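Local structure of rusticyanin (Thiobacillus ferrooxidans, 2CAL) at residues K15-K20 / T74-N79; I88-P93 / H127-T132; V97-D102 / G141-G146; E19-K24 / F53-K58. The protein carries electrons from cytochrome c552 to the A-type oxidase as a periplasmic blue copper protein with one copper ion per subunit. The protein carries 1 engineered substitution. All blocks are in the same frame, centred on the assembly; numbering follows the deposited sequence. Where two conformers were deposited one is given.

How the contacts relate
Contacts 1 and 4 are partly buried and follow one another along residues 15-24, sharing E19 and K20; both rest on the sheet that holds strands 70-77 and 53-55, where F75 packs on F53. Contact 1 is apolar, a helix end on a strand, whereas contact 4 turns on a buried aspartate and its donors. Contacts 2 and 3 lie at the surface. Their segments alternate along the chain, and T89 of contact 2 reaches I101 of contact 3. Each of these two has a water between backbone groups, but contact 3, part of the copper-ligand loop, adds a direct backbone hydrogen bond and a small apolar patch, while contact 2 is water-mediated.

Contact 1: residues K15-K20 / T74-N79; sequences KAMLEK and TFINTN
M17 and I76 are brought together by a bend: the methionine CG lies anti to its carbonyl carbon (chi1 -67°), the chain runs on extended, and at chi3 (-76°) it folds so that CE turns back over the isoleucine. In this cupredoxin beta sandwich the contact lays the last turn of helix 11-18 across strand 70-77. I76 answers with CG1 set beside its backbone N, which puts CD1 against the helix. There CD1 meets both ends of the methionine, with CE at 4.0 Å and the inner CB at the same distance. L18 comes from the next helical position and brings its CD2 branch to 4.1 Å from I76 CD1, so that this methyl is touched by two successive helix residues. T74, two residues back and therefore on the same side of the strand, places its CG2 methyl 4.3 Å from M17 SD, while its hydroxyl is engaged by D123. The patch continues beyond the segments, because I76 also packs on V14, V40 and Y121, and M17 shares Y121. The copper ion lies about 13 Å from the I76 side chain. Past L18 the helix ends, K20 N bonding to M17 O at 2.9 Å. The K20 side chain folds back over the terminus, where NZ donates to A16 O at 2.7 Å from above the carbonyl plane.

Contact 2: residues I88-P93 / H127-T132; sequences ITKKGP and HPTAGT
The flat groups that matter between K90 and T132 are two peptide carbonyls, whose oxygens turn to the same water. Water 1 sits between them, donating to K90 O and to T132 O at 2.8 Å each. This is the edge of the second sheet of the cupredoxin beta sandwich, where the outermost strand 87-89 parts from its antiparallel neighbour 131-136. Deeper in, T89 and Y134 are still joined by a backbone hydrogen bond; one residue further along, the chains have separated enough that the water spans the gap. The two carbonyl oxygens, K90 O and T132 O, are 4.5 Å apart, and they subtend about 110° at the water, close to the tetrahedral angle. The nearest direct approach of the backbones is K90 CA to T132 O, 4.3 Å. From K90 the side chain runs fully extended alongside the other segment toward the loop before strand 131-136. Its NZ ends 4.5 Å from T129 OG1, too far for a hydrogen bond between the two. The strand exit itself is fixed by an ST turn: T89 OG1 accepts from K91 N at 3.0 Å in a nearly straight bond (172°), and the same hydroxyl bonds to I101 O. On the other segment, G131 begins strand 131-136 at a positive phi where a CB would press on the carbonyl O of A130. The K91 chain curls back on its own loop, NZ meeting G92 O at 2.7 Å almost head-on to the carbonyl.

Contact 3: residues V97-D102 / G141-G146; sequences VMPVID and GMAATG. Engineered in segment 141-146: M142 (natural residue His).
The copper-ligand loop between strands 131-136 and 148-153, a hallmark of the cupredoxin fold, is joined here to the loop ahead of strand 104-105 through V97 and G141. C137 and M147, which bind the copper together with H84, flank the 141-146 part. G141 N donates to V97 O at 2.9 Å, with an N-H...O angle of 154°, arriving in the carbonyl plane on a lone pair. The same V97 O probably also receives a proton from water 2, which in turn accepts from A144 N at 3.0 Å. V97 O is thus linked directly to G141, just ahead of residues 142-144 with their helical backbone angles, and probably through the water to A144 at their end. The V97 side chain lies alongside this bond: CG1, set anti to the backbone N (chi1 164°), comes to 3.9 Å from G141 N. A second, apolar point is made by P99, whose ring atom CG meets the A143 methyl CB at 3.9 Å. A143 is buried, its side chain about 8 Å from the copper. A144 sits nearer the surface, with its methyl against V97 N. M142, an engineered replacement for histidine, a copper ligand by similarity, points away from V97-D102 and packs on F50 and P51. The turn closes with T145 N bonded to M142 O and G146 N to A143 O, both at 3.1 Å.

Contact 4: residues E19-K24 / F53-K58; sequences EKDTGK and FEVHDK
Hydrogen bonds from H56 and from G23 converge on one carboxylate oxygen, D21 OD1. H56 ND1 donates to it over 2.7 Å in a nearly straight line, and the oxygen lies in the plane of the imidazole, at its edge. Carboxylate and ring planes are 82° apart; ND1 meets OD1 on its anti side, 33° out of the carboxylate plane. G23 N comes to OD1 from the opposite face at 2.9 Å, closing an Asx turn within the 19-24 loop. D21 OD2 is taken by Y32 OH and V40 N, giving the buried carboxylate four donors, and this charge would probably favour a protonated imidazole. In the cupredoxin sandwich the arrangement joins the connection from helix 11-18 to strand 24-26 with the hairpin of strands 53-55 and 58-59, whose type I' turn runs from V55 to K58 and places H56 at its first inner position. Replacing D21 with an alanine would probably leave H56 ND1 and G23 N without their shared acceptor and free the imidazole to turn. One van der Waals contact adds to these bonds. D21 CG is anti to its backbone N (chi1 -177°), which carries OD2 to 3.4 Å from V55 CG1, the two side chains crossing at about a right angle. Next to ND1 on the ring, H56 CE1 makes a close carbon-oxygen approach to G23 O, at 3.0 Å.

Contact 1: residues K15-K20 / T74-N79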
loop_
_atom_site.group_PDB
_atom_site.type_symbol
_atom_site.label_atom_id
_atom_site.label_comp_id
_atom_site.label_asym_id
_atom_site.label_seq_id
_atom_site.Cartn_x
_atom_site.Cartn_y
_atom_site.Cartn_z
ATOM N N LYS A 15 -7.073 -13.323 -2.489
ATOM C CA LYS A 15 -7.708 -13.535 -1.173
ATOM C C LYS A 15 -6.703 -14.186 -0.217
ATOM O O LYS A 15 -6.591 -13.745 0.941
ATOM C CB LYS A 15 -8.997 -14.352 -1.322
ATOM N N ALA A 16 -5.959 -15.172 -0.679
ATOM C CA ALA A 16 -4.954 -15.837 0.165
ATOM C C ALA A 16 -3.907 -14.853 0.648
ATOM O O ALA A 16 -3.468 -14.902 1.795
ATOM C CB ALA A 16 -4.288 -16.978 -0.588
ATOM N N MET A 17 -3.460 -13.964 -0.242
ATOM C CA MET A 17 -2.457 -13.014 0.154
ATOM C C MET A 17 -2.980 -11.961 1.110
ATOM O O MET A 17 -2.328 -11.579 2.070
ATOM C CB MET A 17 -1.843 -12.324 -1.107
ATOM C CG MET A 17 -1.043 -13.260 -1.993
ATOM S SD MET A 17 -0.052 -12.479 -3.292
ATOM C CE MET A 17 -1.310 -12.077 -4.478
ATOM N N LEU A 18 -4.202 -11.448 0.925
ATOM C CA LEU A 18 -4.732 -10.407 1.779
ATOM C C LEU A 18 -4.802 -10.845 3.236
ATOM O O LEU A 18 -4.662 -10.030 4.150
ATOM C CB LEU A 18 -6.124 -10.028 1.314
ATOM C CG LEU A 18 -6.237 -9.356 -0.039
ATOM C CD1 LEU A 18 -7.705 -9.264 -0.459
ATOM C CD2 LEU A 18 -5.610 -7.967 0.021
ATOM N N GLU A 19 -5.069 -12.158 3.401
ATOM C CA GLU A 19 -5.160 -12.749 4.744
ATOM C C GLU A 19 -3.792 -12.943 5.403
ATOM O O GLU A 19 -3.700 -13.395 6.569
ATOM C CB GLU A 19 -5.920 -14.073 4.591
ATOM C CG GLU A 19 -7.349 -13.916 4.089
ATOM C CD GLU A 19 -8.078 -15.177 3.707
ATOM O OE1 GLU A 19 -7.474 -16.263 3.667
ATOM O OE2 GLU A 19 -9.303 -15.154 3.415
ATOM N N LYS A 20 -2.674 -12.593 4.781
ATOM C CA LYS A 20 -1.350 -12.748 5.368
ATOM C C LYS A 20 -0.859 -11.441 6.014
ATOM O O LYS A 20 0.318 -11.450 6.433
ATOM C CB LYS A 20 -0.331 -13.173 4.317
ATOM C CG LYS A 20 -0.334 -14.608 3.860
ATOM C CD LYS A 20 -1.304 -15.596 4.378
ATOM C CE LYS A 20 -1.282 -16.908 3.613
ATOM N NZ LYS A 20 -2.659 -17.168 3.102
ATOM N N THR A 74 3.541 -6.379 0.505
ATOM C CA THR A 74 2.930 -6.957 -0.699
ATOM C C THR A 74 1.851 -5.980 -1.163
ATOM O O THR A 74 1.035 -5.537 -0.351
ATOM C CB THR A 74 2.260 -8.306 -0.392
ATOM O OG1 THR A 74 3.237 -9.189 0.197
ATOM C CG2 THR A 74 1.742 -8.937 -1.674
ATOM N N PHE A 75 1.929 -5.550 -2.425
ATOM C CA PHE A 75 0.946 -4.634 -2.990
ATOM C C PHE A 75 0.274 -5.261 -4.203
ATOM O O PHE A 75 0.971 -5.751 -5.100
ATOM C CB PHE A 75 1.627 -3.307 -3.394
ATOM C CG PHE A 75 0.683 -2.358 -4.127
ATOM C CD1 PHE A 75 -0.491 -1.901 -3.577
ATOM C CD2 PHE A 75 1.000 -1.952 -5.421
ATOM C CE1 PHE A 75 -1.344 -1.058 -4.243
ATOM C CE2 PHE A 75 0.150 -1.090 -6.117
ATOM C CZ PHE A 75 -1.015 -0.667 -5.542
ATOM N N ILE A 76 -1.041 -5.273 -4.164
ATOM C CA ILE A 76 -1.902 -5.887 -5.179
ATOM C C ILE A 76 -2.814 -4.840 -5.776
ATOM O O ILE A 76 -3.477 -4.129 -5.045
ATOM C CB ILE A 76 -2.743 -7.037 -4.530
ATOM C CG1 ILE A 76 -1.911 -8.022 -3.710
ATOM C CG2 ILE A 76 -3.562 -7.726 -5.617
ATOM C CD1 ILE A 76 -2.747 -8.817 -2.742
ATOM N N ASN A 77 -2.862 -4.770 -7.100
ATOM C CA ASN A 77 -3.806 -3.853 -7.736
ATOM C C ASN A 77 -5.041 -4.611 -8.220
ATOM O O ASN A 77 -4.978 -5.291 -9.257
ATOM C CB ASN A 77 -3.171 -3.121 -8.920
ATOM C CG ASN A 77 -4.113 -2.220 -9.654
ATOM O OD1 ASN A 77 -3.899 -1.917 -10.878
ATOM N ND2 ASN A 77 -5.173 -1.792 -9.031
ATOM N N THR A 78 -6.147 -4.449 -7.512
ATOM C CA THR A 78 -7.405 -5.083 -7.880
ATOM C C THR A 78 -8.358 -4.166 -8.644
ATOM O O THR A 78 -9.485 -4.559 -8.929
ATOM C CB THR A 78 -8.133 -5.625 -6.600
ATOM O OG1 THR A 78 -8.130 -4.641 -5.544
ATOM C CG2 THR A 78 -7.355 -6.859 -6.132
ATOM N N ASN A 79 -7.970 -2.948 -8.988
ATOM C CA ASN A 79 -8.920 -1.973 -9.552
ATOM C C ASN A 79 -8.880 -1.957 -11.064
ATOM O O ASN A 79 -7.940 -1.498 -11.683
ATOM C CB ASN A 79 -8.596 -0.605 -8.963
ATOM C CG ASN A 79 -9.669 0.404 -9.183
ATOM O OD1 ASN A 79 -10.888 0.134 -9.337
ATOM N ND2 ASN A 79 -9.271 1.627 -9.265
#

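Contact 2: residues I88-P93 / H127-T132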
loop_
_atom_site.group_PDB
_atom_site.type_symbol
_atom_site.label_atom_id
_atom_site.label_comp_id
_atom_site.label_asym_id
_atom_site.label_seq_id
_atom_site.Cartn_x
_atom_site.Cartn_y
_atom_site.Cartn_z
ATOM N N ILE A 88 6.043 5.003 -0.688
ATOM C CA ILE A 88 6.192 5.546 0.658
ATOM C C ILE A 88 7.092 6.788 0.599
ATOM O O ILE A 88 8.171 6.740 0.015
ATOM C CB ILE A 88 6.772 4.496 1.641
ATOM C CG1 ILE A 88 5.899 3.209 1.596
ATOM C CG2 ILE A 88 6.877 5.041 3.042
ATOM C CD1 ILE A 88 6.466 2.054 2.430
ATOM N N THR A 89 6.648 7.828 1.288
ATOM C CA THR A 89 7.312 9.143 1.311
ATOM C C THR A 89 7.202 9.727 2.700
ATOM O O THR A 89 6.314 9.382 3.479
ATOM C CB THR A 89 6.640 10.058 0.271
ATOM O OG1 THR A 89 7.311 11.375 0.306
ATOM C CG2 THR A 89 5.163 10.255 0.509
ATOM N N LYS A 90 8.114 10.671 3.009
ATOM C CA LYS A 90 7.942 11.475 4.211
ATOM C C LYS A 90 7.017 12.637 4.011
ATOM O O LYS A 90 6.697 13.308 4.990
ATOM C CB LYS A 90 9.319 11.947 4.748
ATOM C CG LYS A 90 10.271 10.759 5.021
ATOM C CD LYS A 90 11.570 11.204 5.720
ATOM C CE LYS A 90 12.562 10.051 5.755
ATOM N NZ LYS A 90 13.802 10.278 6.559
ATOM N N LYS A 91 6.626 12.997 2.775
ATOM C CA LYS A 91 5.771 14.162 2.503
ATOM C C LYS A 91 4.296 13.863 2.795
ATOM O O LYS A 91 3.795 12.869 2.265
ATOM C CB LYS A 91 5.922 14.591 1.050
ATOM C CG LYS A 91 4.893 15.607 0.582
ATOM C CD LYS A 91 5.035 16.966 1.216
ATOM C CE LYS A 91 3.828 17.866 1.114
ATOM N NZ LYS A 91 2.736 17.494 0.157
ATOM N N GLY A 92 3.638 14.681 3.586
ATOM C CA GLY A 92 2.263 14.497 3.986
ATOM C C GLY A 92 1.317 15.304 3.085
ATOM O O GLY A 92 1.733 16.073 2.218
ATOM N N PRO A 93 0.024 15.094 3.323
ATOM C CA PRO A 93 -1.018 15.776 2.538
ATOM C C PRO A 93 -1.162 17.236 2.894
ATOM O O PRO A 93 -0.635 17.668 3.925
ATOM C CB PRO A 93 -2.260 14.964 2.949
ATOM C CG PRO A 93 -1.967 14.577 4.393
ATOM C CD PRO A 93 -0.534 14.150 4.344
ATOM N N HIS A 127 13.253 -1.003 5.432
ATOM C CA HIS A 127 13.918 -0.921 6.728
ATOM C C HIS A 127 13.939 0.551 7.177
ATOM O O HIS A 127 15.017 1.135 7.075
ATOM C CB HIS A 127 15.354 -1.463 6.640
ATOM C CG HIS A 127 15.468 -2.932 6.435
ATOM N ND1 HIS A 127 15.628 -3.795 7.515
ATOM C CD2 HIS A 127 15.511 -3.692 5.329
ATOM C CE1 HIS A 127 15.714 -5.019 7.022
ATOM N NE2 HIS A 127 15.639 -5.010 5.717
ATOM N N PRO A 128 12.805 1.118 7.575
ATOM C CA PRO A 128 12.777 2.558 7.876
ATOM C C PRO A 128 13.404 2.935 9.219
ATOM O O PRO A 128 13.386 2.187 10.195
ATOM C CB PRO A 128 11.284 2.870 7.991
ATOM C CG PRO A 128 10.692 1.558 8.416
ATOM C CD PRO A 128 11.466 0.477 7.693
ATOM N N THR A 129 13.953 4.153 9.215
ATOM C CA THR A 129 14.220 4.798 10.475
ATOM C C THR A 129 12.889 5.211 11.081
ATOM O O THR A 129 11.839 5.398 10.441
ATOM C CB THR A 129 15.122 6.032 10.324
ATOM O OG1 THR A 129 14.467 6.968 9.488
ATOM C CG2 THR A 129 16.413 5.646 9.605
ATOM N N ALA A 130 12.907 5.395 12.408
ATOM C CA ALA A 130 11.721 5.892 13.106
ATOM C C ALA A 130 11.253 7.217 12.552
ATOM O O ALA A 130 12.063 8.052 12.119
ATOM C CB ALA A 130 12.015 5.984 14.608
ATOM N N GLY A 131 9.933 7.480 12.598
ATOM C CA GLY A 131 9.355 8.695 12.066
ATOM C C GLY A 131 7.997 8.414 11.465
ATOM O O GLY A 131 7.477 7.295 11.535
ATOM N N THR A 132 7.426 9.437 10.889
ATOM C CA THR A 132 6.127 9.396 10.210
ATOM C C THR A 132 6.326 9.365 8.708
ATOM O O THR A 132 7.152 10.110 8.175
ATOM C CB THR A 132 5.261 10.605 10.633
ATOM O OG1 THR A 132 5.131 10.495 12.042
ATOM C CG2 THR A 132 3.887 10.609 9.978
HETATM O O HOH W 1 6.804 12.814 7.727
#

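Contact 3: residues V97-D102 / G141-G146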
loop_
_atom_site.group_PDB
_atom_site.type_symbol
_atom_site.label_atom_id
_atom_site.label_comp_id
_atom_site.label_asym_id
_atom_site.label_seq_id
_atom_site.Cartn_x
_atom_site.Cartn_y
_atom_site.Cartn_z
ATOM N N VAL A 97 -2.494 17.306 -7.725
ATOM C CA VAL A 97 -2.909 16.364 -8.777
ATOM C C VAL A 97 -1.729 15.557 -9.271
ATOM O O VAL A 97 -1.830 14.338 -9.505
ATOM C CB VAL A 97 -3.606 17.139 -9.919
ATOM C CG1 VAL A 97 -3.702 16.304 -11.175
ATOM C CG2 VAL A 97 -4.969 17.624 -9.431
ATOM N N MET A 98 -0.573 16.181 -9.465
ATOM C CA MET A 98 0.693 15.477 -9.691
ATOM C C MET A 98 1.496 15.542 -8.412
ATOM O O MET A 98 2.218 16.510 -8.201
ATOM C CB MET A 98 1.403 15.931 -10.966
ATOM C CG MET A 98 0.776 15.199 -12.163
ATOM S SD MET A 98 1.583 15.573 -13.723
ATOM C CE MET A 98 0.684 14.452 -14.810
ATOM N N PRO A 99 1.381 14.566 -7.493
ATOM C CA PRO A 99 2.026 14.756 -6.187
ATOM C C PRO A 99 3.538 14.922 -6.279
ATOM O O PRO A 99 4.266 14.232 -6.990
ATOM C CB PRO A 99 1.727 13.442 -5.482
ATOM C CG PRO A 99 0.509 12.872 -6.122
ATOM C CD PRO A 99 0.658 13.310 -7.586
ATOM N N VAL A 100 4.029 15.843 -5.468
ATOM C CA VAL A 100 5.467 16.082 -5.327
ATOM C C VAL A 100 5.933 15.386 -4.030
ATOM O O VAL A 100 5.781 15.916 -2.919
ATOM C CB VAL A 100 5.765 17.573 -5.398
ATOM C CG1 VAL A 100 7.273 17.767 -5.428
ATOM C CG2 VAL A 100 5.126 18.227 -6.615
ATOM N N ILE A 101 6.483 14.168 -4.177
ATOM C CA ILE A 101 6.723 13.324 -2.986
ATOM C C ILE A 101 8.113 12.758 -2.943
ATOM O O ILE A 101 8.474 11.950 -2.082
ATOM C CB ILE A 101 5.671 12.186 -2.911
ATOM C CG1 ILE A 101 5.745 11.208 -4.086
ATOM C CG2 ILE A 101 4.293 12.800 -2.659
ATOM C CD1 ILE A 101 4.946 9.906 -3.856
ATOM N N ASP A 102 9.027 13.131 -3.852
ATOM C CA ASP A 102 10.379 12.579 -3.831
ATOM C C ASP A 102 11.110 13.159 -2.627
ATOM O O ASP A 102 10.850 14.315 -2.238
ATOM C CB ASP A 102 11.098 12.878 -5.162
ATOM C CG ASP A 102 10.637 12.035 -6.360
ATOM O OD1 ASP A 102 9.901 11.038 -6.195
ATOM O OD2 ASP A 102 11.070 12.242 -7.495
ATOM N N GLY A 141 -4.216 12.715 -9.753
ATOM C CA GLY A 141 -5.467 13.025 -9.096
ATOM C C GLY A 141 -5.855 12.116 -7.951
ATOM O O GLY A 141 -6.745 12.471 -7.190
ATOM N N MET A 142 -5.229 10.938 -7.847
ATOM C CA MET A 142 -5.706 9.992 -6.857
ATOM C C MET A 142 -5.393 10.378 -5.405
ATOM O O MET A 142 -6.262 10.351 -4.548
ATOM C CB MET A 142 -5.119 8.616 -7.139
ATOM C CG MET A 142 -5.552 7.994 -8.468
ATOM S SD MET A 142 -7.289 7.635 -8.664
ATOM C CE MET A 142 -7.904 9.065 -9.562
ATOM N N ALA A 143 -4.134 10.771 -5.162
ATOM C CA ALA A 143 -3.782 11.225 -3.798
ATOM C C ALA A 143 -4.546 12.477 -3.430
ATOM O O ALA A 143 -4.928 12.624 -2.278
ATOM C CB ALA A 143 -2.275 11.415 -3.747
ATOM N N ALA A 144 -4.787 13.380 -4.365
ATOM C CA ALA A 144 -5.537 14.602 -4.153
ATOM C C ALA A 144 -6.955 14.335 -3.756
ATOM O O ALA A 144 -7.593 15.153 -3.120
ATOM C CB ALA A 144 -5.510 15.431 -5.450
ATOM N N THR A 145 -7.473 13.145 -4.125
ATOM C CA THR A 145 -8.845 12.776 -3.810
ATOM C C THR A 145 -8.909 11.642 -2.794
ATOM O O THR A 145 -9.947 11.005 -2.643
ATOM C CB THR A 145 -9.659 12.445 -5.076
ATOM O OG1 THR A 145 -9.050 11.418 -5.849
ATOM C CG2 THR A 145 -9.714 13.651 -5.997
ATOM N N GLY A 146 -7.796 11.408 -2.072
ATOM C CA GLY A 146 -7.847 10.628 -0.837
ATOM C C GLY A 146 -7.105 9.321 -0.883
ATOM O O GLY A 146 -7.180 8.568 0.108
HETATM O O HOH W 2 -3.089 13.369 -6.787
#

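Contact 4: residues E19-K24 / F53-K58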
loop_
_atom_site.group_PDB
_atom_site.type_symbol
_atom_site.label_atom_id
_atom_site.label_comp_id
_atom_site.label_asym_id
_atom_site.label_seq_id
_atom_site.Cartn_x
_atom_site.Cartn_y
_atom_site.Cartn_z
ATOM N N GLU A 19 -5.069 -12.158 3.401
ATOM C CA GLU A 19 -5.160 -12.749 4.744
ATOM C C GLU A 19 -3.792 -12.943 5.403
ATOM O O GLU A 19 -3.700 -13.395 6.569
ATOM C CB GLU A 19 -5.920 -14.073 4.591
ATOM C CG GLU A 19 -7.349 -13.916 4.089
ATOM C CD GLU A 19 -8.078 -15.177 3.707
ATOM O OE1 GLU A 19 -7.474 -16.263 3.667
ATOM O OE2 GLU A 19 -9.303 -15.154 3.415
ATOM N N LYS A 20 -2.674 -12.593 4.781
ATOM C CA LYS A 20 -1.350 -12.748 5.368
ATOM C C LYS A 20 -0.859 -11.441 6.014
ATOM O O LYS A 20 0.318 -11.450 6.433
ATOM C CB LYS A 20 -0.331 -13.173 4.317
ATOM C CG LYS A 20 -0.334 -14.608 3.860
ATOM C CD LYS A 20 -1.304 -15.596 4.378
ATOM C CE LYS A 20 -1.282 -16.908 3.613
ATOM N NZ LYS A 20 -2.659 -17.168 3.102
ATOM N N ASP A 21 -1.688 -10.404 6.020
ATOM C CA ASP A 21 -1.338 -9.199 6.764
ATOM C C ASP A 21 -1.284 -9.563 8.252
ATOM O O ASP A 21 -2.246 -10.049 8.838
ATOM C CB ASP A 21 -2.330 -8.101 6.460
ATOM C CG ASP A 21 -1.962 -6.822 7.151
ATOM O OD1 ASP A 21 -2.267 -6.649 8.366
ATOM O OD2 ASP A 21 -1.288 -5.941 6.507
ATOM N N THR A 22 -0.148 -9.244 8.881
ATOM C CA THR A 22 0.065 -9.627 10.291
ATOM C C THR A 22 -0.335 -8.544 11.273
ATOM O O THR A 22 -0.007 -8.641 12.487
ATOM C CB THR A 22 1.491 -10.147 10.492
ATOM O OG1 THR A 22 2.454 -9.083 10.183
ATOM C CG2 THR A 22 1.873 -11.333 9.631
ATOM N N GLY A 23 -1.061 -7.512 10.866
ATOM C CA GLY A 23 -1.501 -6.452 11.765
ATOM C C GLY A 23 -2.676 -6.801 12.629
ATOM O O GLY A 23 -3.398 -7.783 12.353
ATOM N N LYS A 24 -2.931 -6.007 13.666
ATOM C CA LYS A 24 -4.041 -6.095 14.570
ATOM C C LYS A 24 -4.801 -4.787 14.481
ATOM O O LYS A 24 -4.193 -3.730 14.599
ATOM C CB LYS A 24 -3.547 -6.373 16.019
ATOM C CG LYS A 24 -4.660 -6.575 17.040
ATOM C CD LYS A 24 -4.064 -6.789 18.445
ATOM C CE LYS A 24 -5.164 -6.968 19.470
ATOM N N PHE A 53 -6.688 2.725 -0.665
ATOM C CA PHE A 53 -5.986 1.498 -0.348
ATOM C C PHE A 53 -6.715 0.746 0.785
ATOM O O PHE A 53 -7.182 1.424 1.719
ATOM C CB PHE A 53 -4.560 1.778 0.159
ATOM C CG PHE A 53 -3.628 2.438 -0.839
ATOM C CD1 PHE A 53 -3.050 1.690 -1.854
ATOM C CD2 PHE A 53 -3.326 3.798 -0.735
ATOM C CE1 PHE A 53 -2.124 2.289 -2.720
ATOM C CE2 PHE A 53 -2.400 4.391 -1.567
ATOM C CZ PHE A 53 -1.804 3.627 -2.557
ATOM N N GLU A 54 -6.729 -0.568 0.688
ATOM C CA GLU A 54 -7.215 -1.386 1.793
ATOM C C GLU A 54 -6.024 -2.170 2.356
ATOM O O GLU A 54 -5.218 -2.772 1.623
ATOM C CB GLU A 54 -8.331 -2.332 1.337
ATOM C CG GLU A 54 -9.703 -1.647 1.250
ATOM C CD GLU A 54 -9.760 -0.571 0.171
ATOM O OE1 GLU A 54 -9.595 -0.858 -1.034
ATOM O OE2 GLU A 54 -10.027 0.560 0.630
ATOM N N VAL A 55 -5.989 -2.199 3.679
ATOM C CA VAL A 55 -4.994 -2.975 4.415
ATOM C C VAL A 55 -5.761 -3.631 5.568
ATOM O O VAL A 55 -6.404 -2.934 6.350
ATOM C CB VAL A 55 -3.827 -2.123 4.975
ATOM C CG1 VAL A 55 -2.840 -2.992 5.763
ATOM C CG2 VAL A 55 -3.092 -1.413 3.858
ATOM N N HIS A 56 -5.677 -4.949 5.638
ATOM C CA HIS A 56 -6.359 -5.715 6.704
ATOM C C HIS A 56 -7.849 -5.377 6.728
ATOM O O HIS A 56 -8.494 -5.236 7.756
ATOM C CB HIS A 56 -5.699 -5.489 8.094
ATOM C CG HIS A 56 -5.812 -6.720 8.970
ATOM N ND1 HIS A 56 -4.715 -7.474 9.245
ATOM C CD2 HIS A 56 -6.861 -7.324 9.527
ATOM C CE1 HIS A 56 -5.087 -8.524 9.998
ATOM N NE2 HIS A 56 -6.388 -8.440 10.193
ATOM N N ASP A 57 -8.436 -5.210 5.516
ATOM C CA ASP A 57 -9.828 -4.946 5.301
ATOM C C ASP A 57 -10.297 -3.573 5.764
ATOM O O ASP A 57 -11.507 -3.340 5.857
ATOM C CB ASP A 57 -10.730 -6.012 5.957
ATOM C CG ASP A 57 -11.952 -6.300 5.109
ATOM O OD1 ASP A 57 -11.886 -6.264 3.873
ATOM O OD2 ASP A 57 -12.968 -6.575 5.765
ATOM N N LYS A 58 -9.363 -2.658 6.018
ATOM C CA LYS A 58 -9.669 -1.288 6.429
ATOM C C LYS A 58 -9.256 -0.304 5.328
ATOM O O LYS A 58 -8.291 -0.540 4.610
ATOM C CB LYS A 58 -8.945 -0.901 7.722
ATOM C CG LYS A 58 -9.268 -1.807 8.929
ATOM C CD LYS A 58 -10.768 -1.754 9.269
ATOM C CE LYS A 58 -11.220 -0.391 9.751
ATOM N NZ LYS A 58 -12.704 -0.326 9.933
#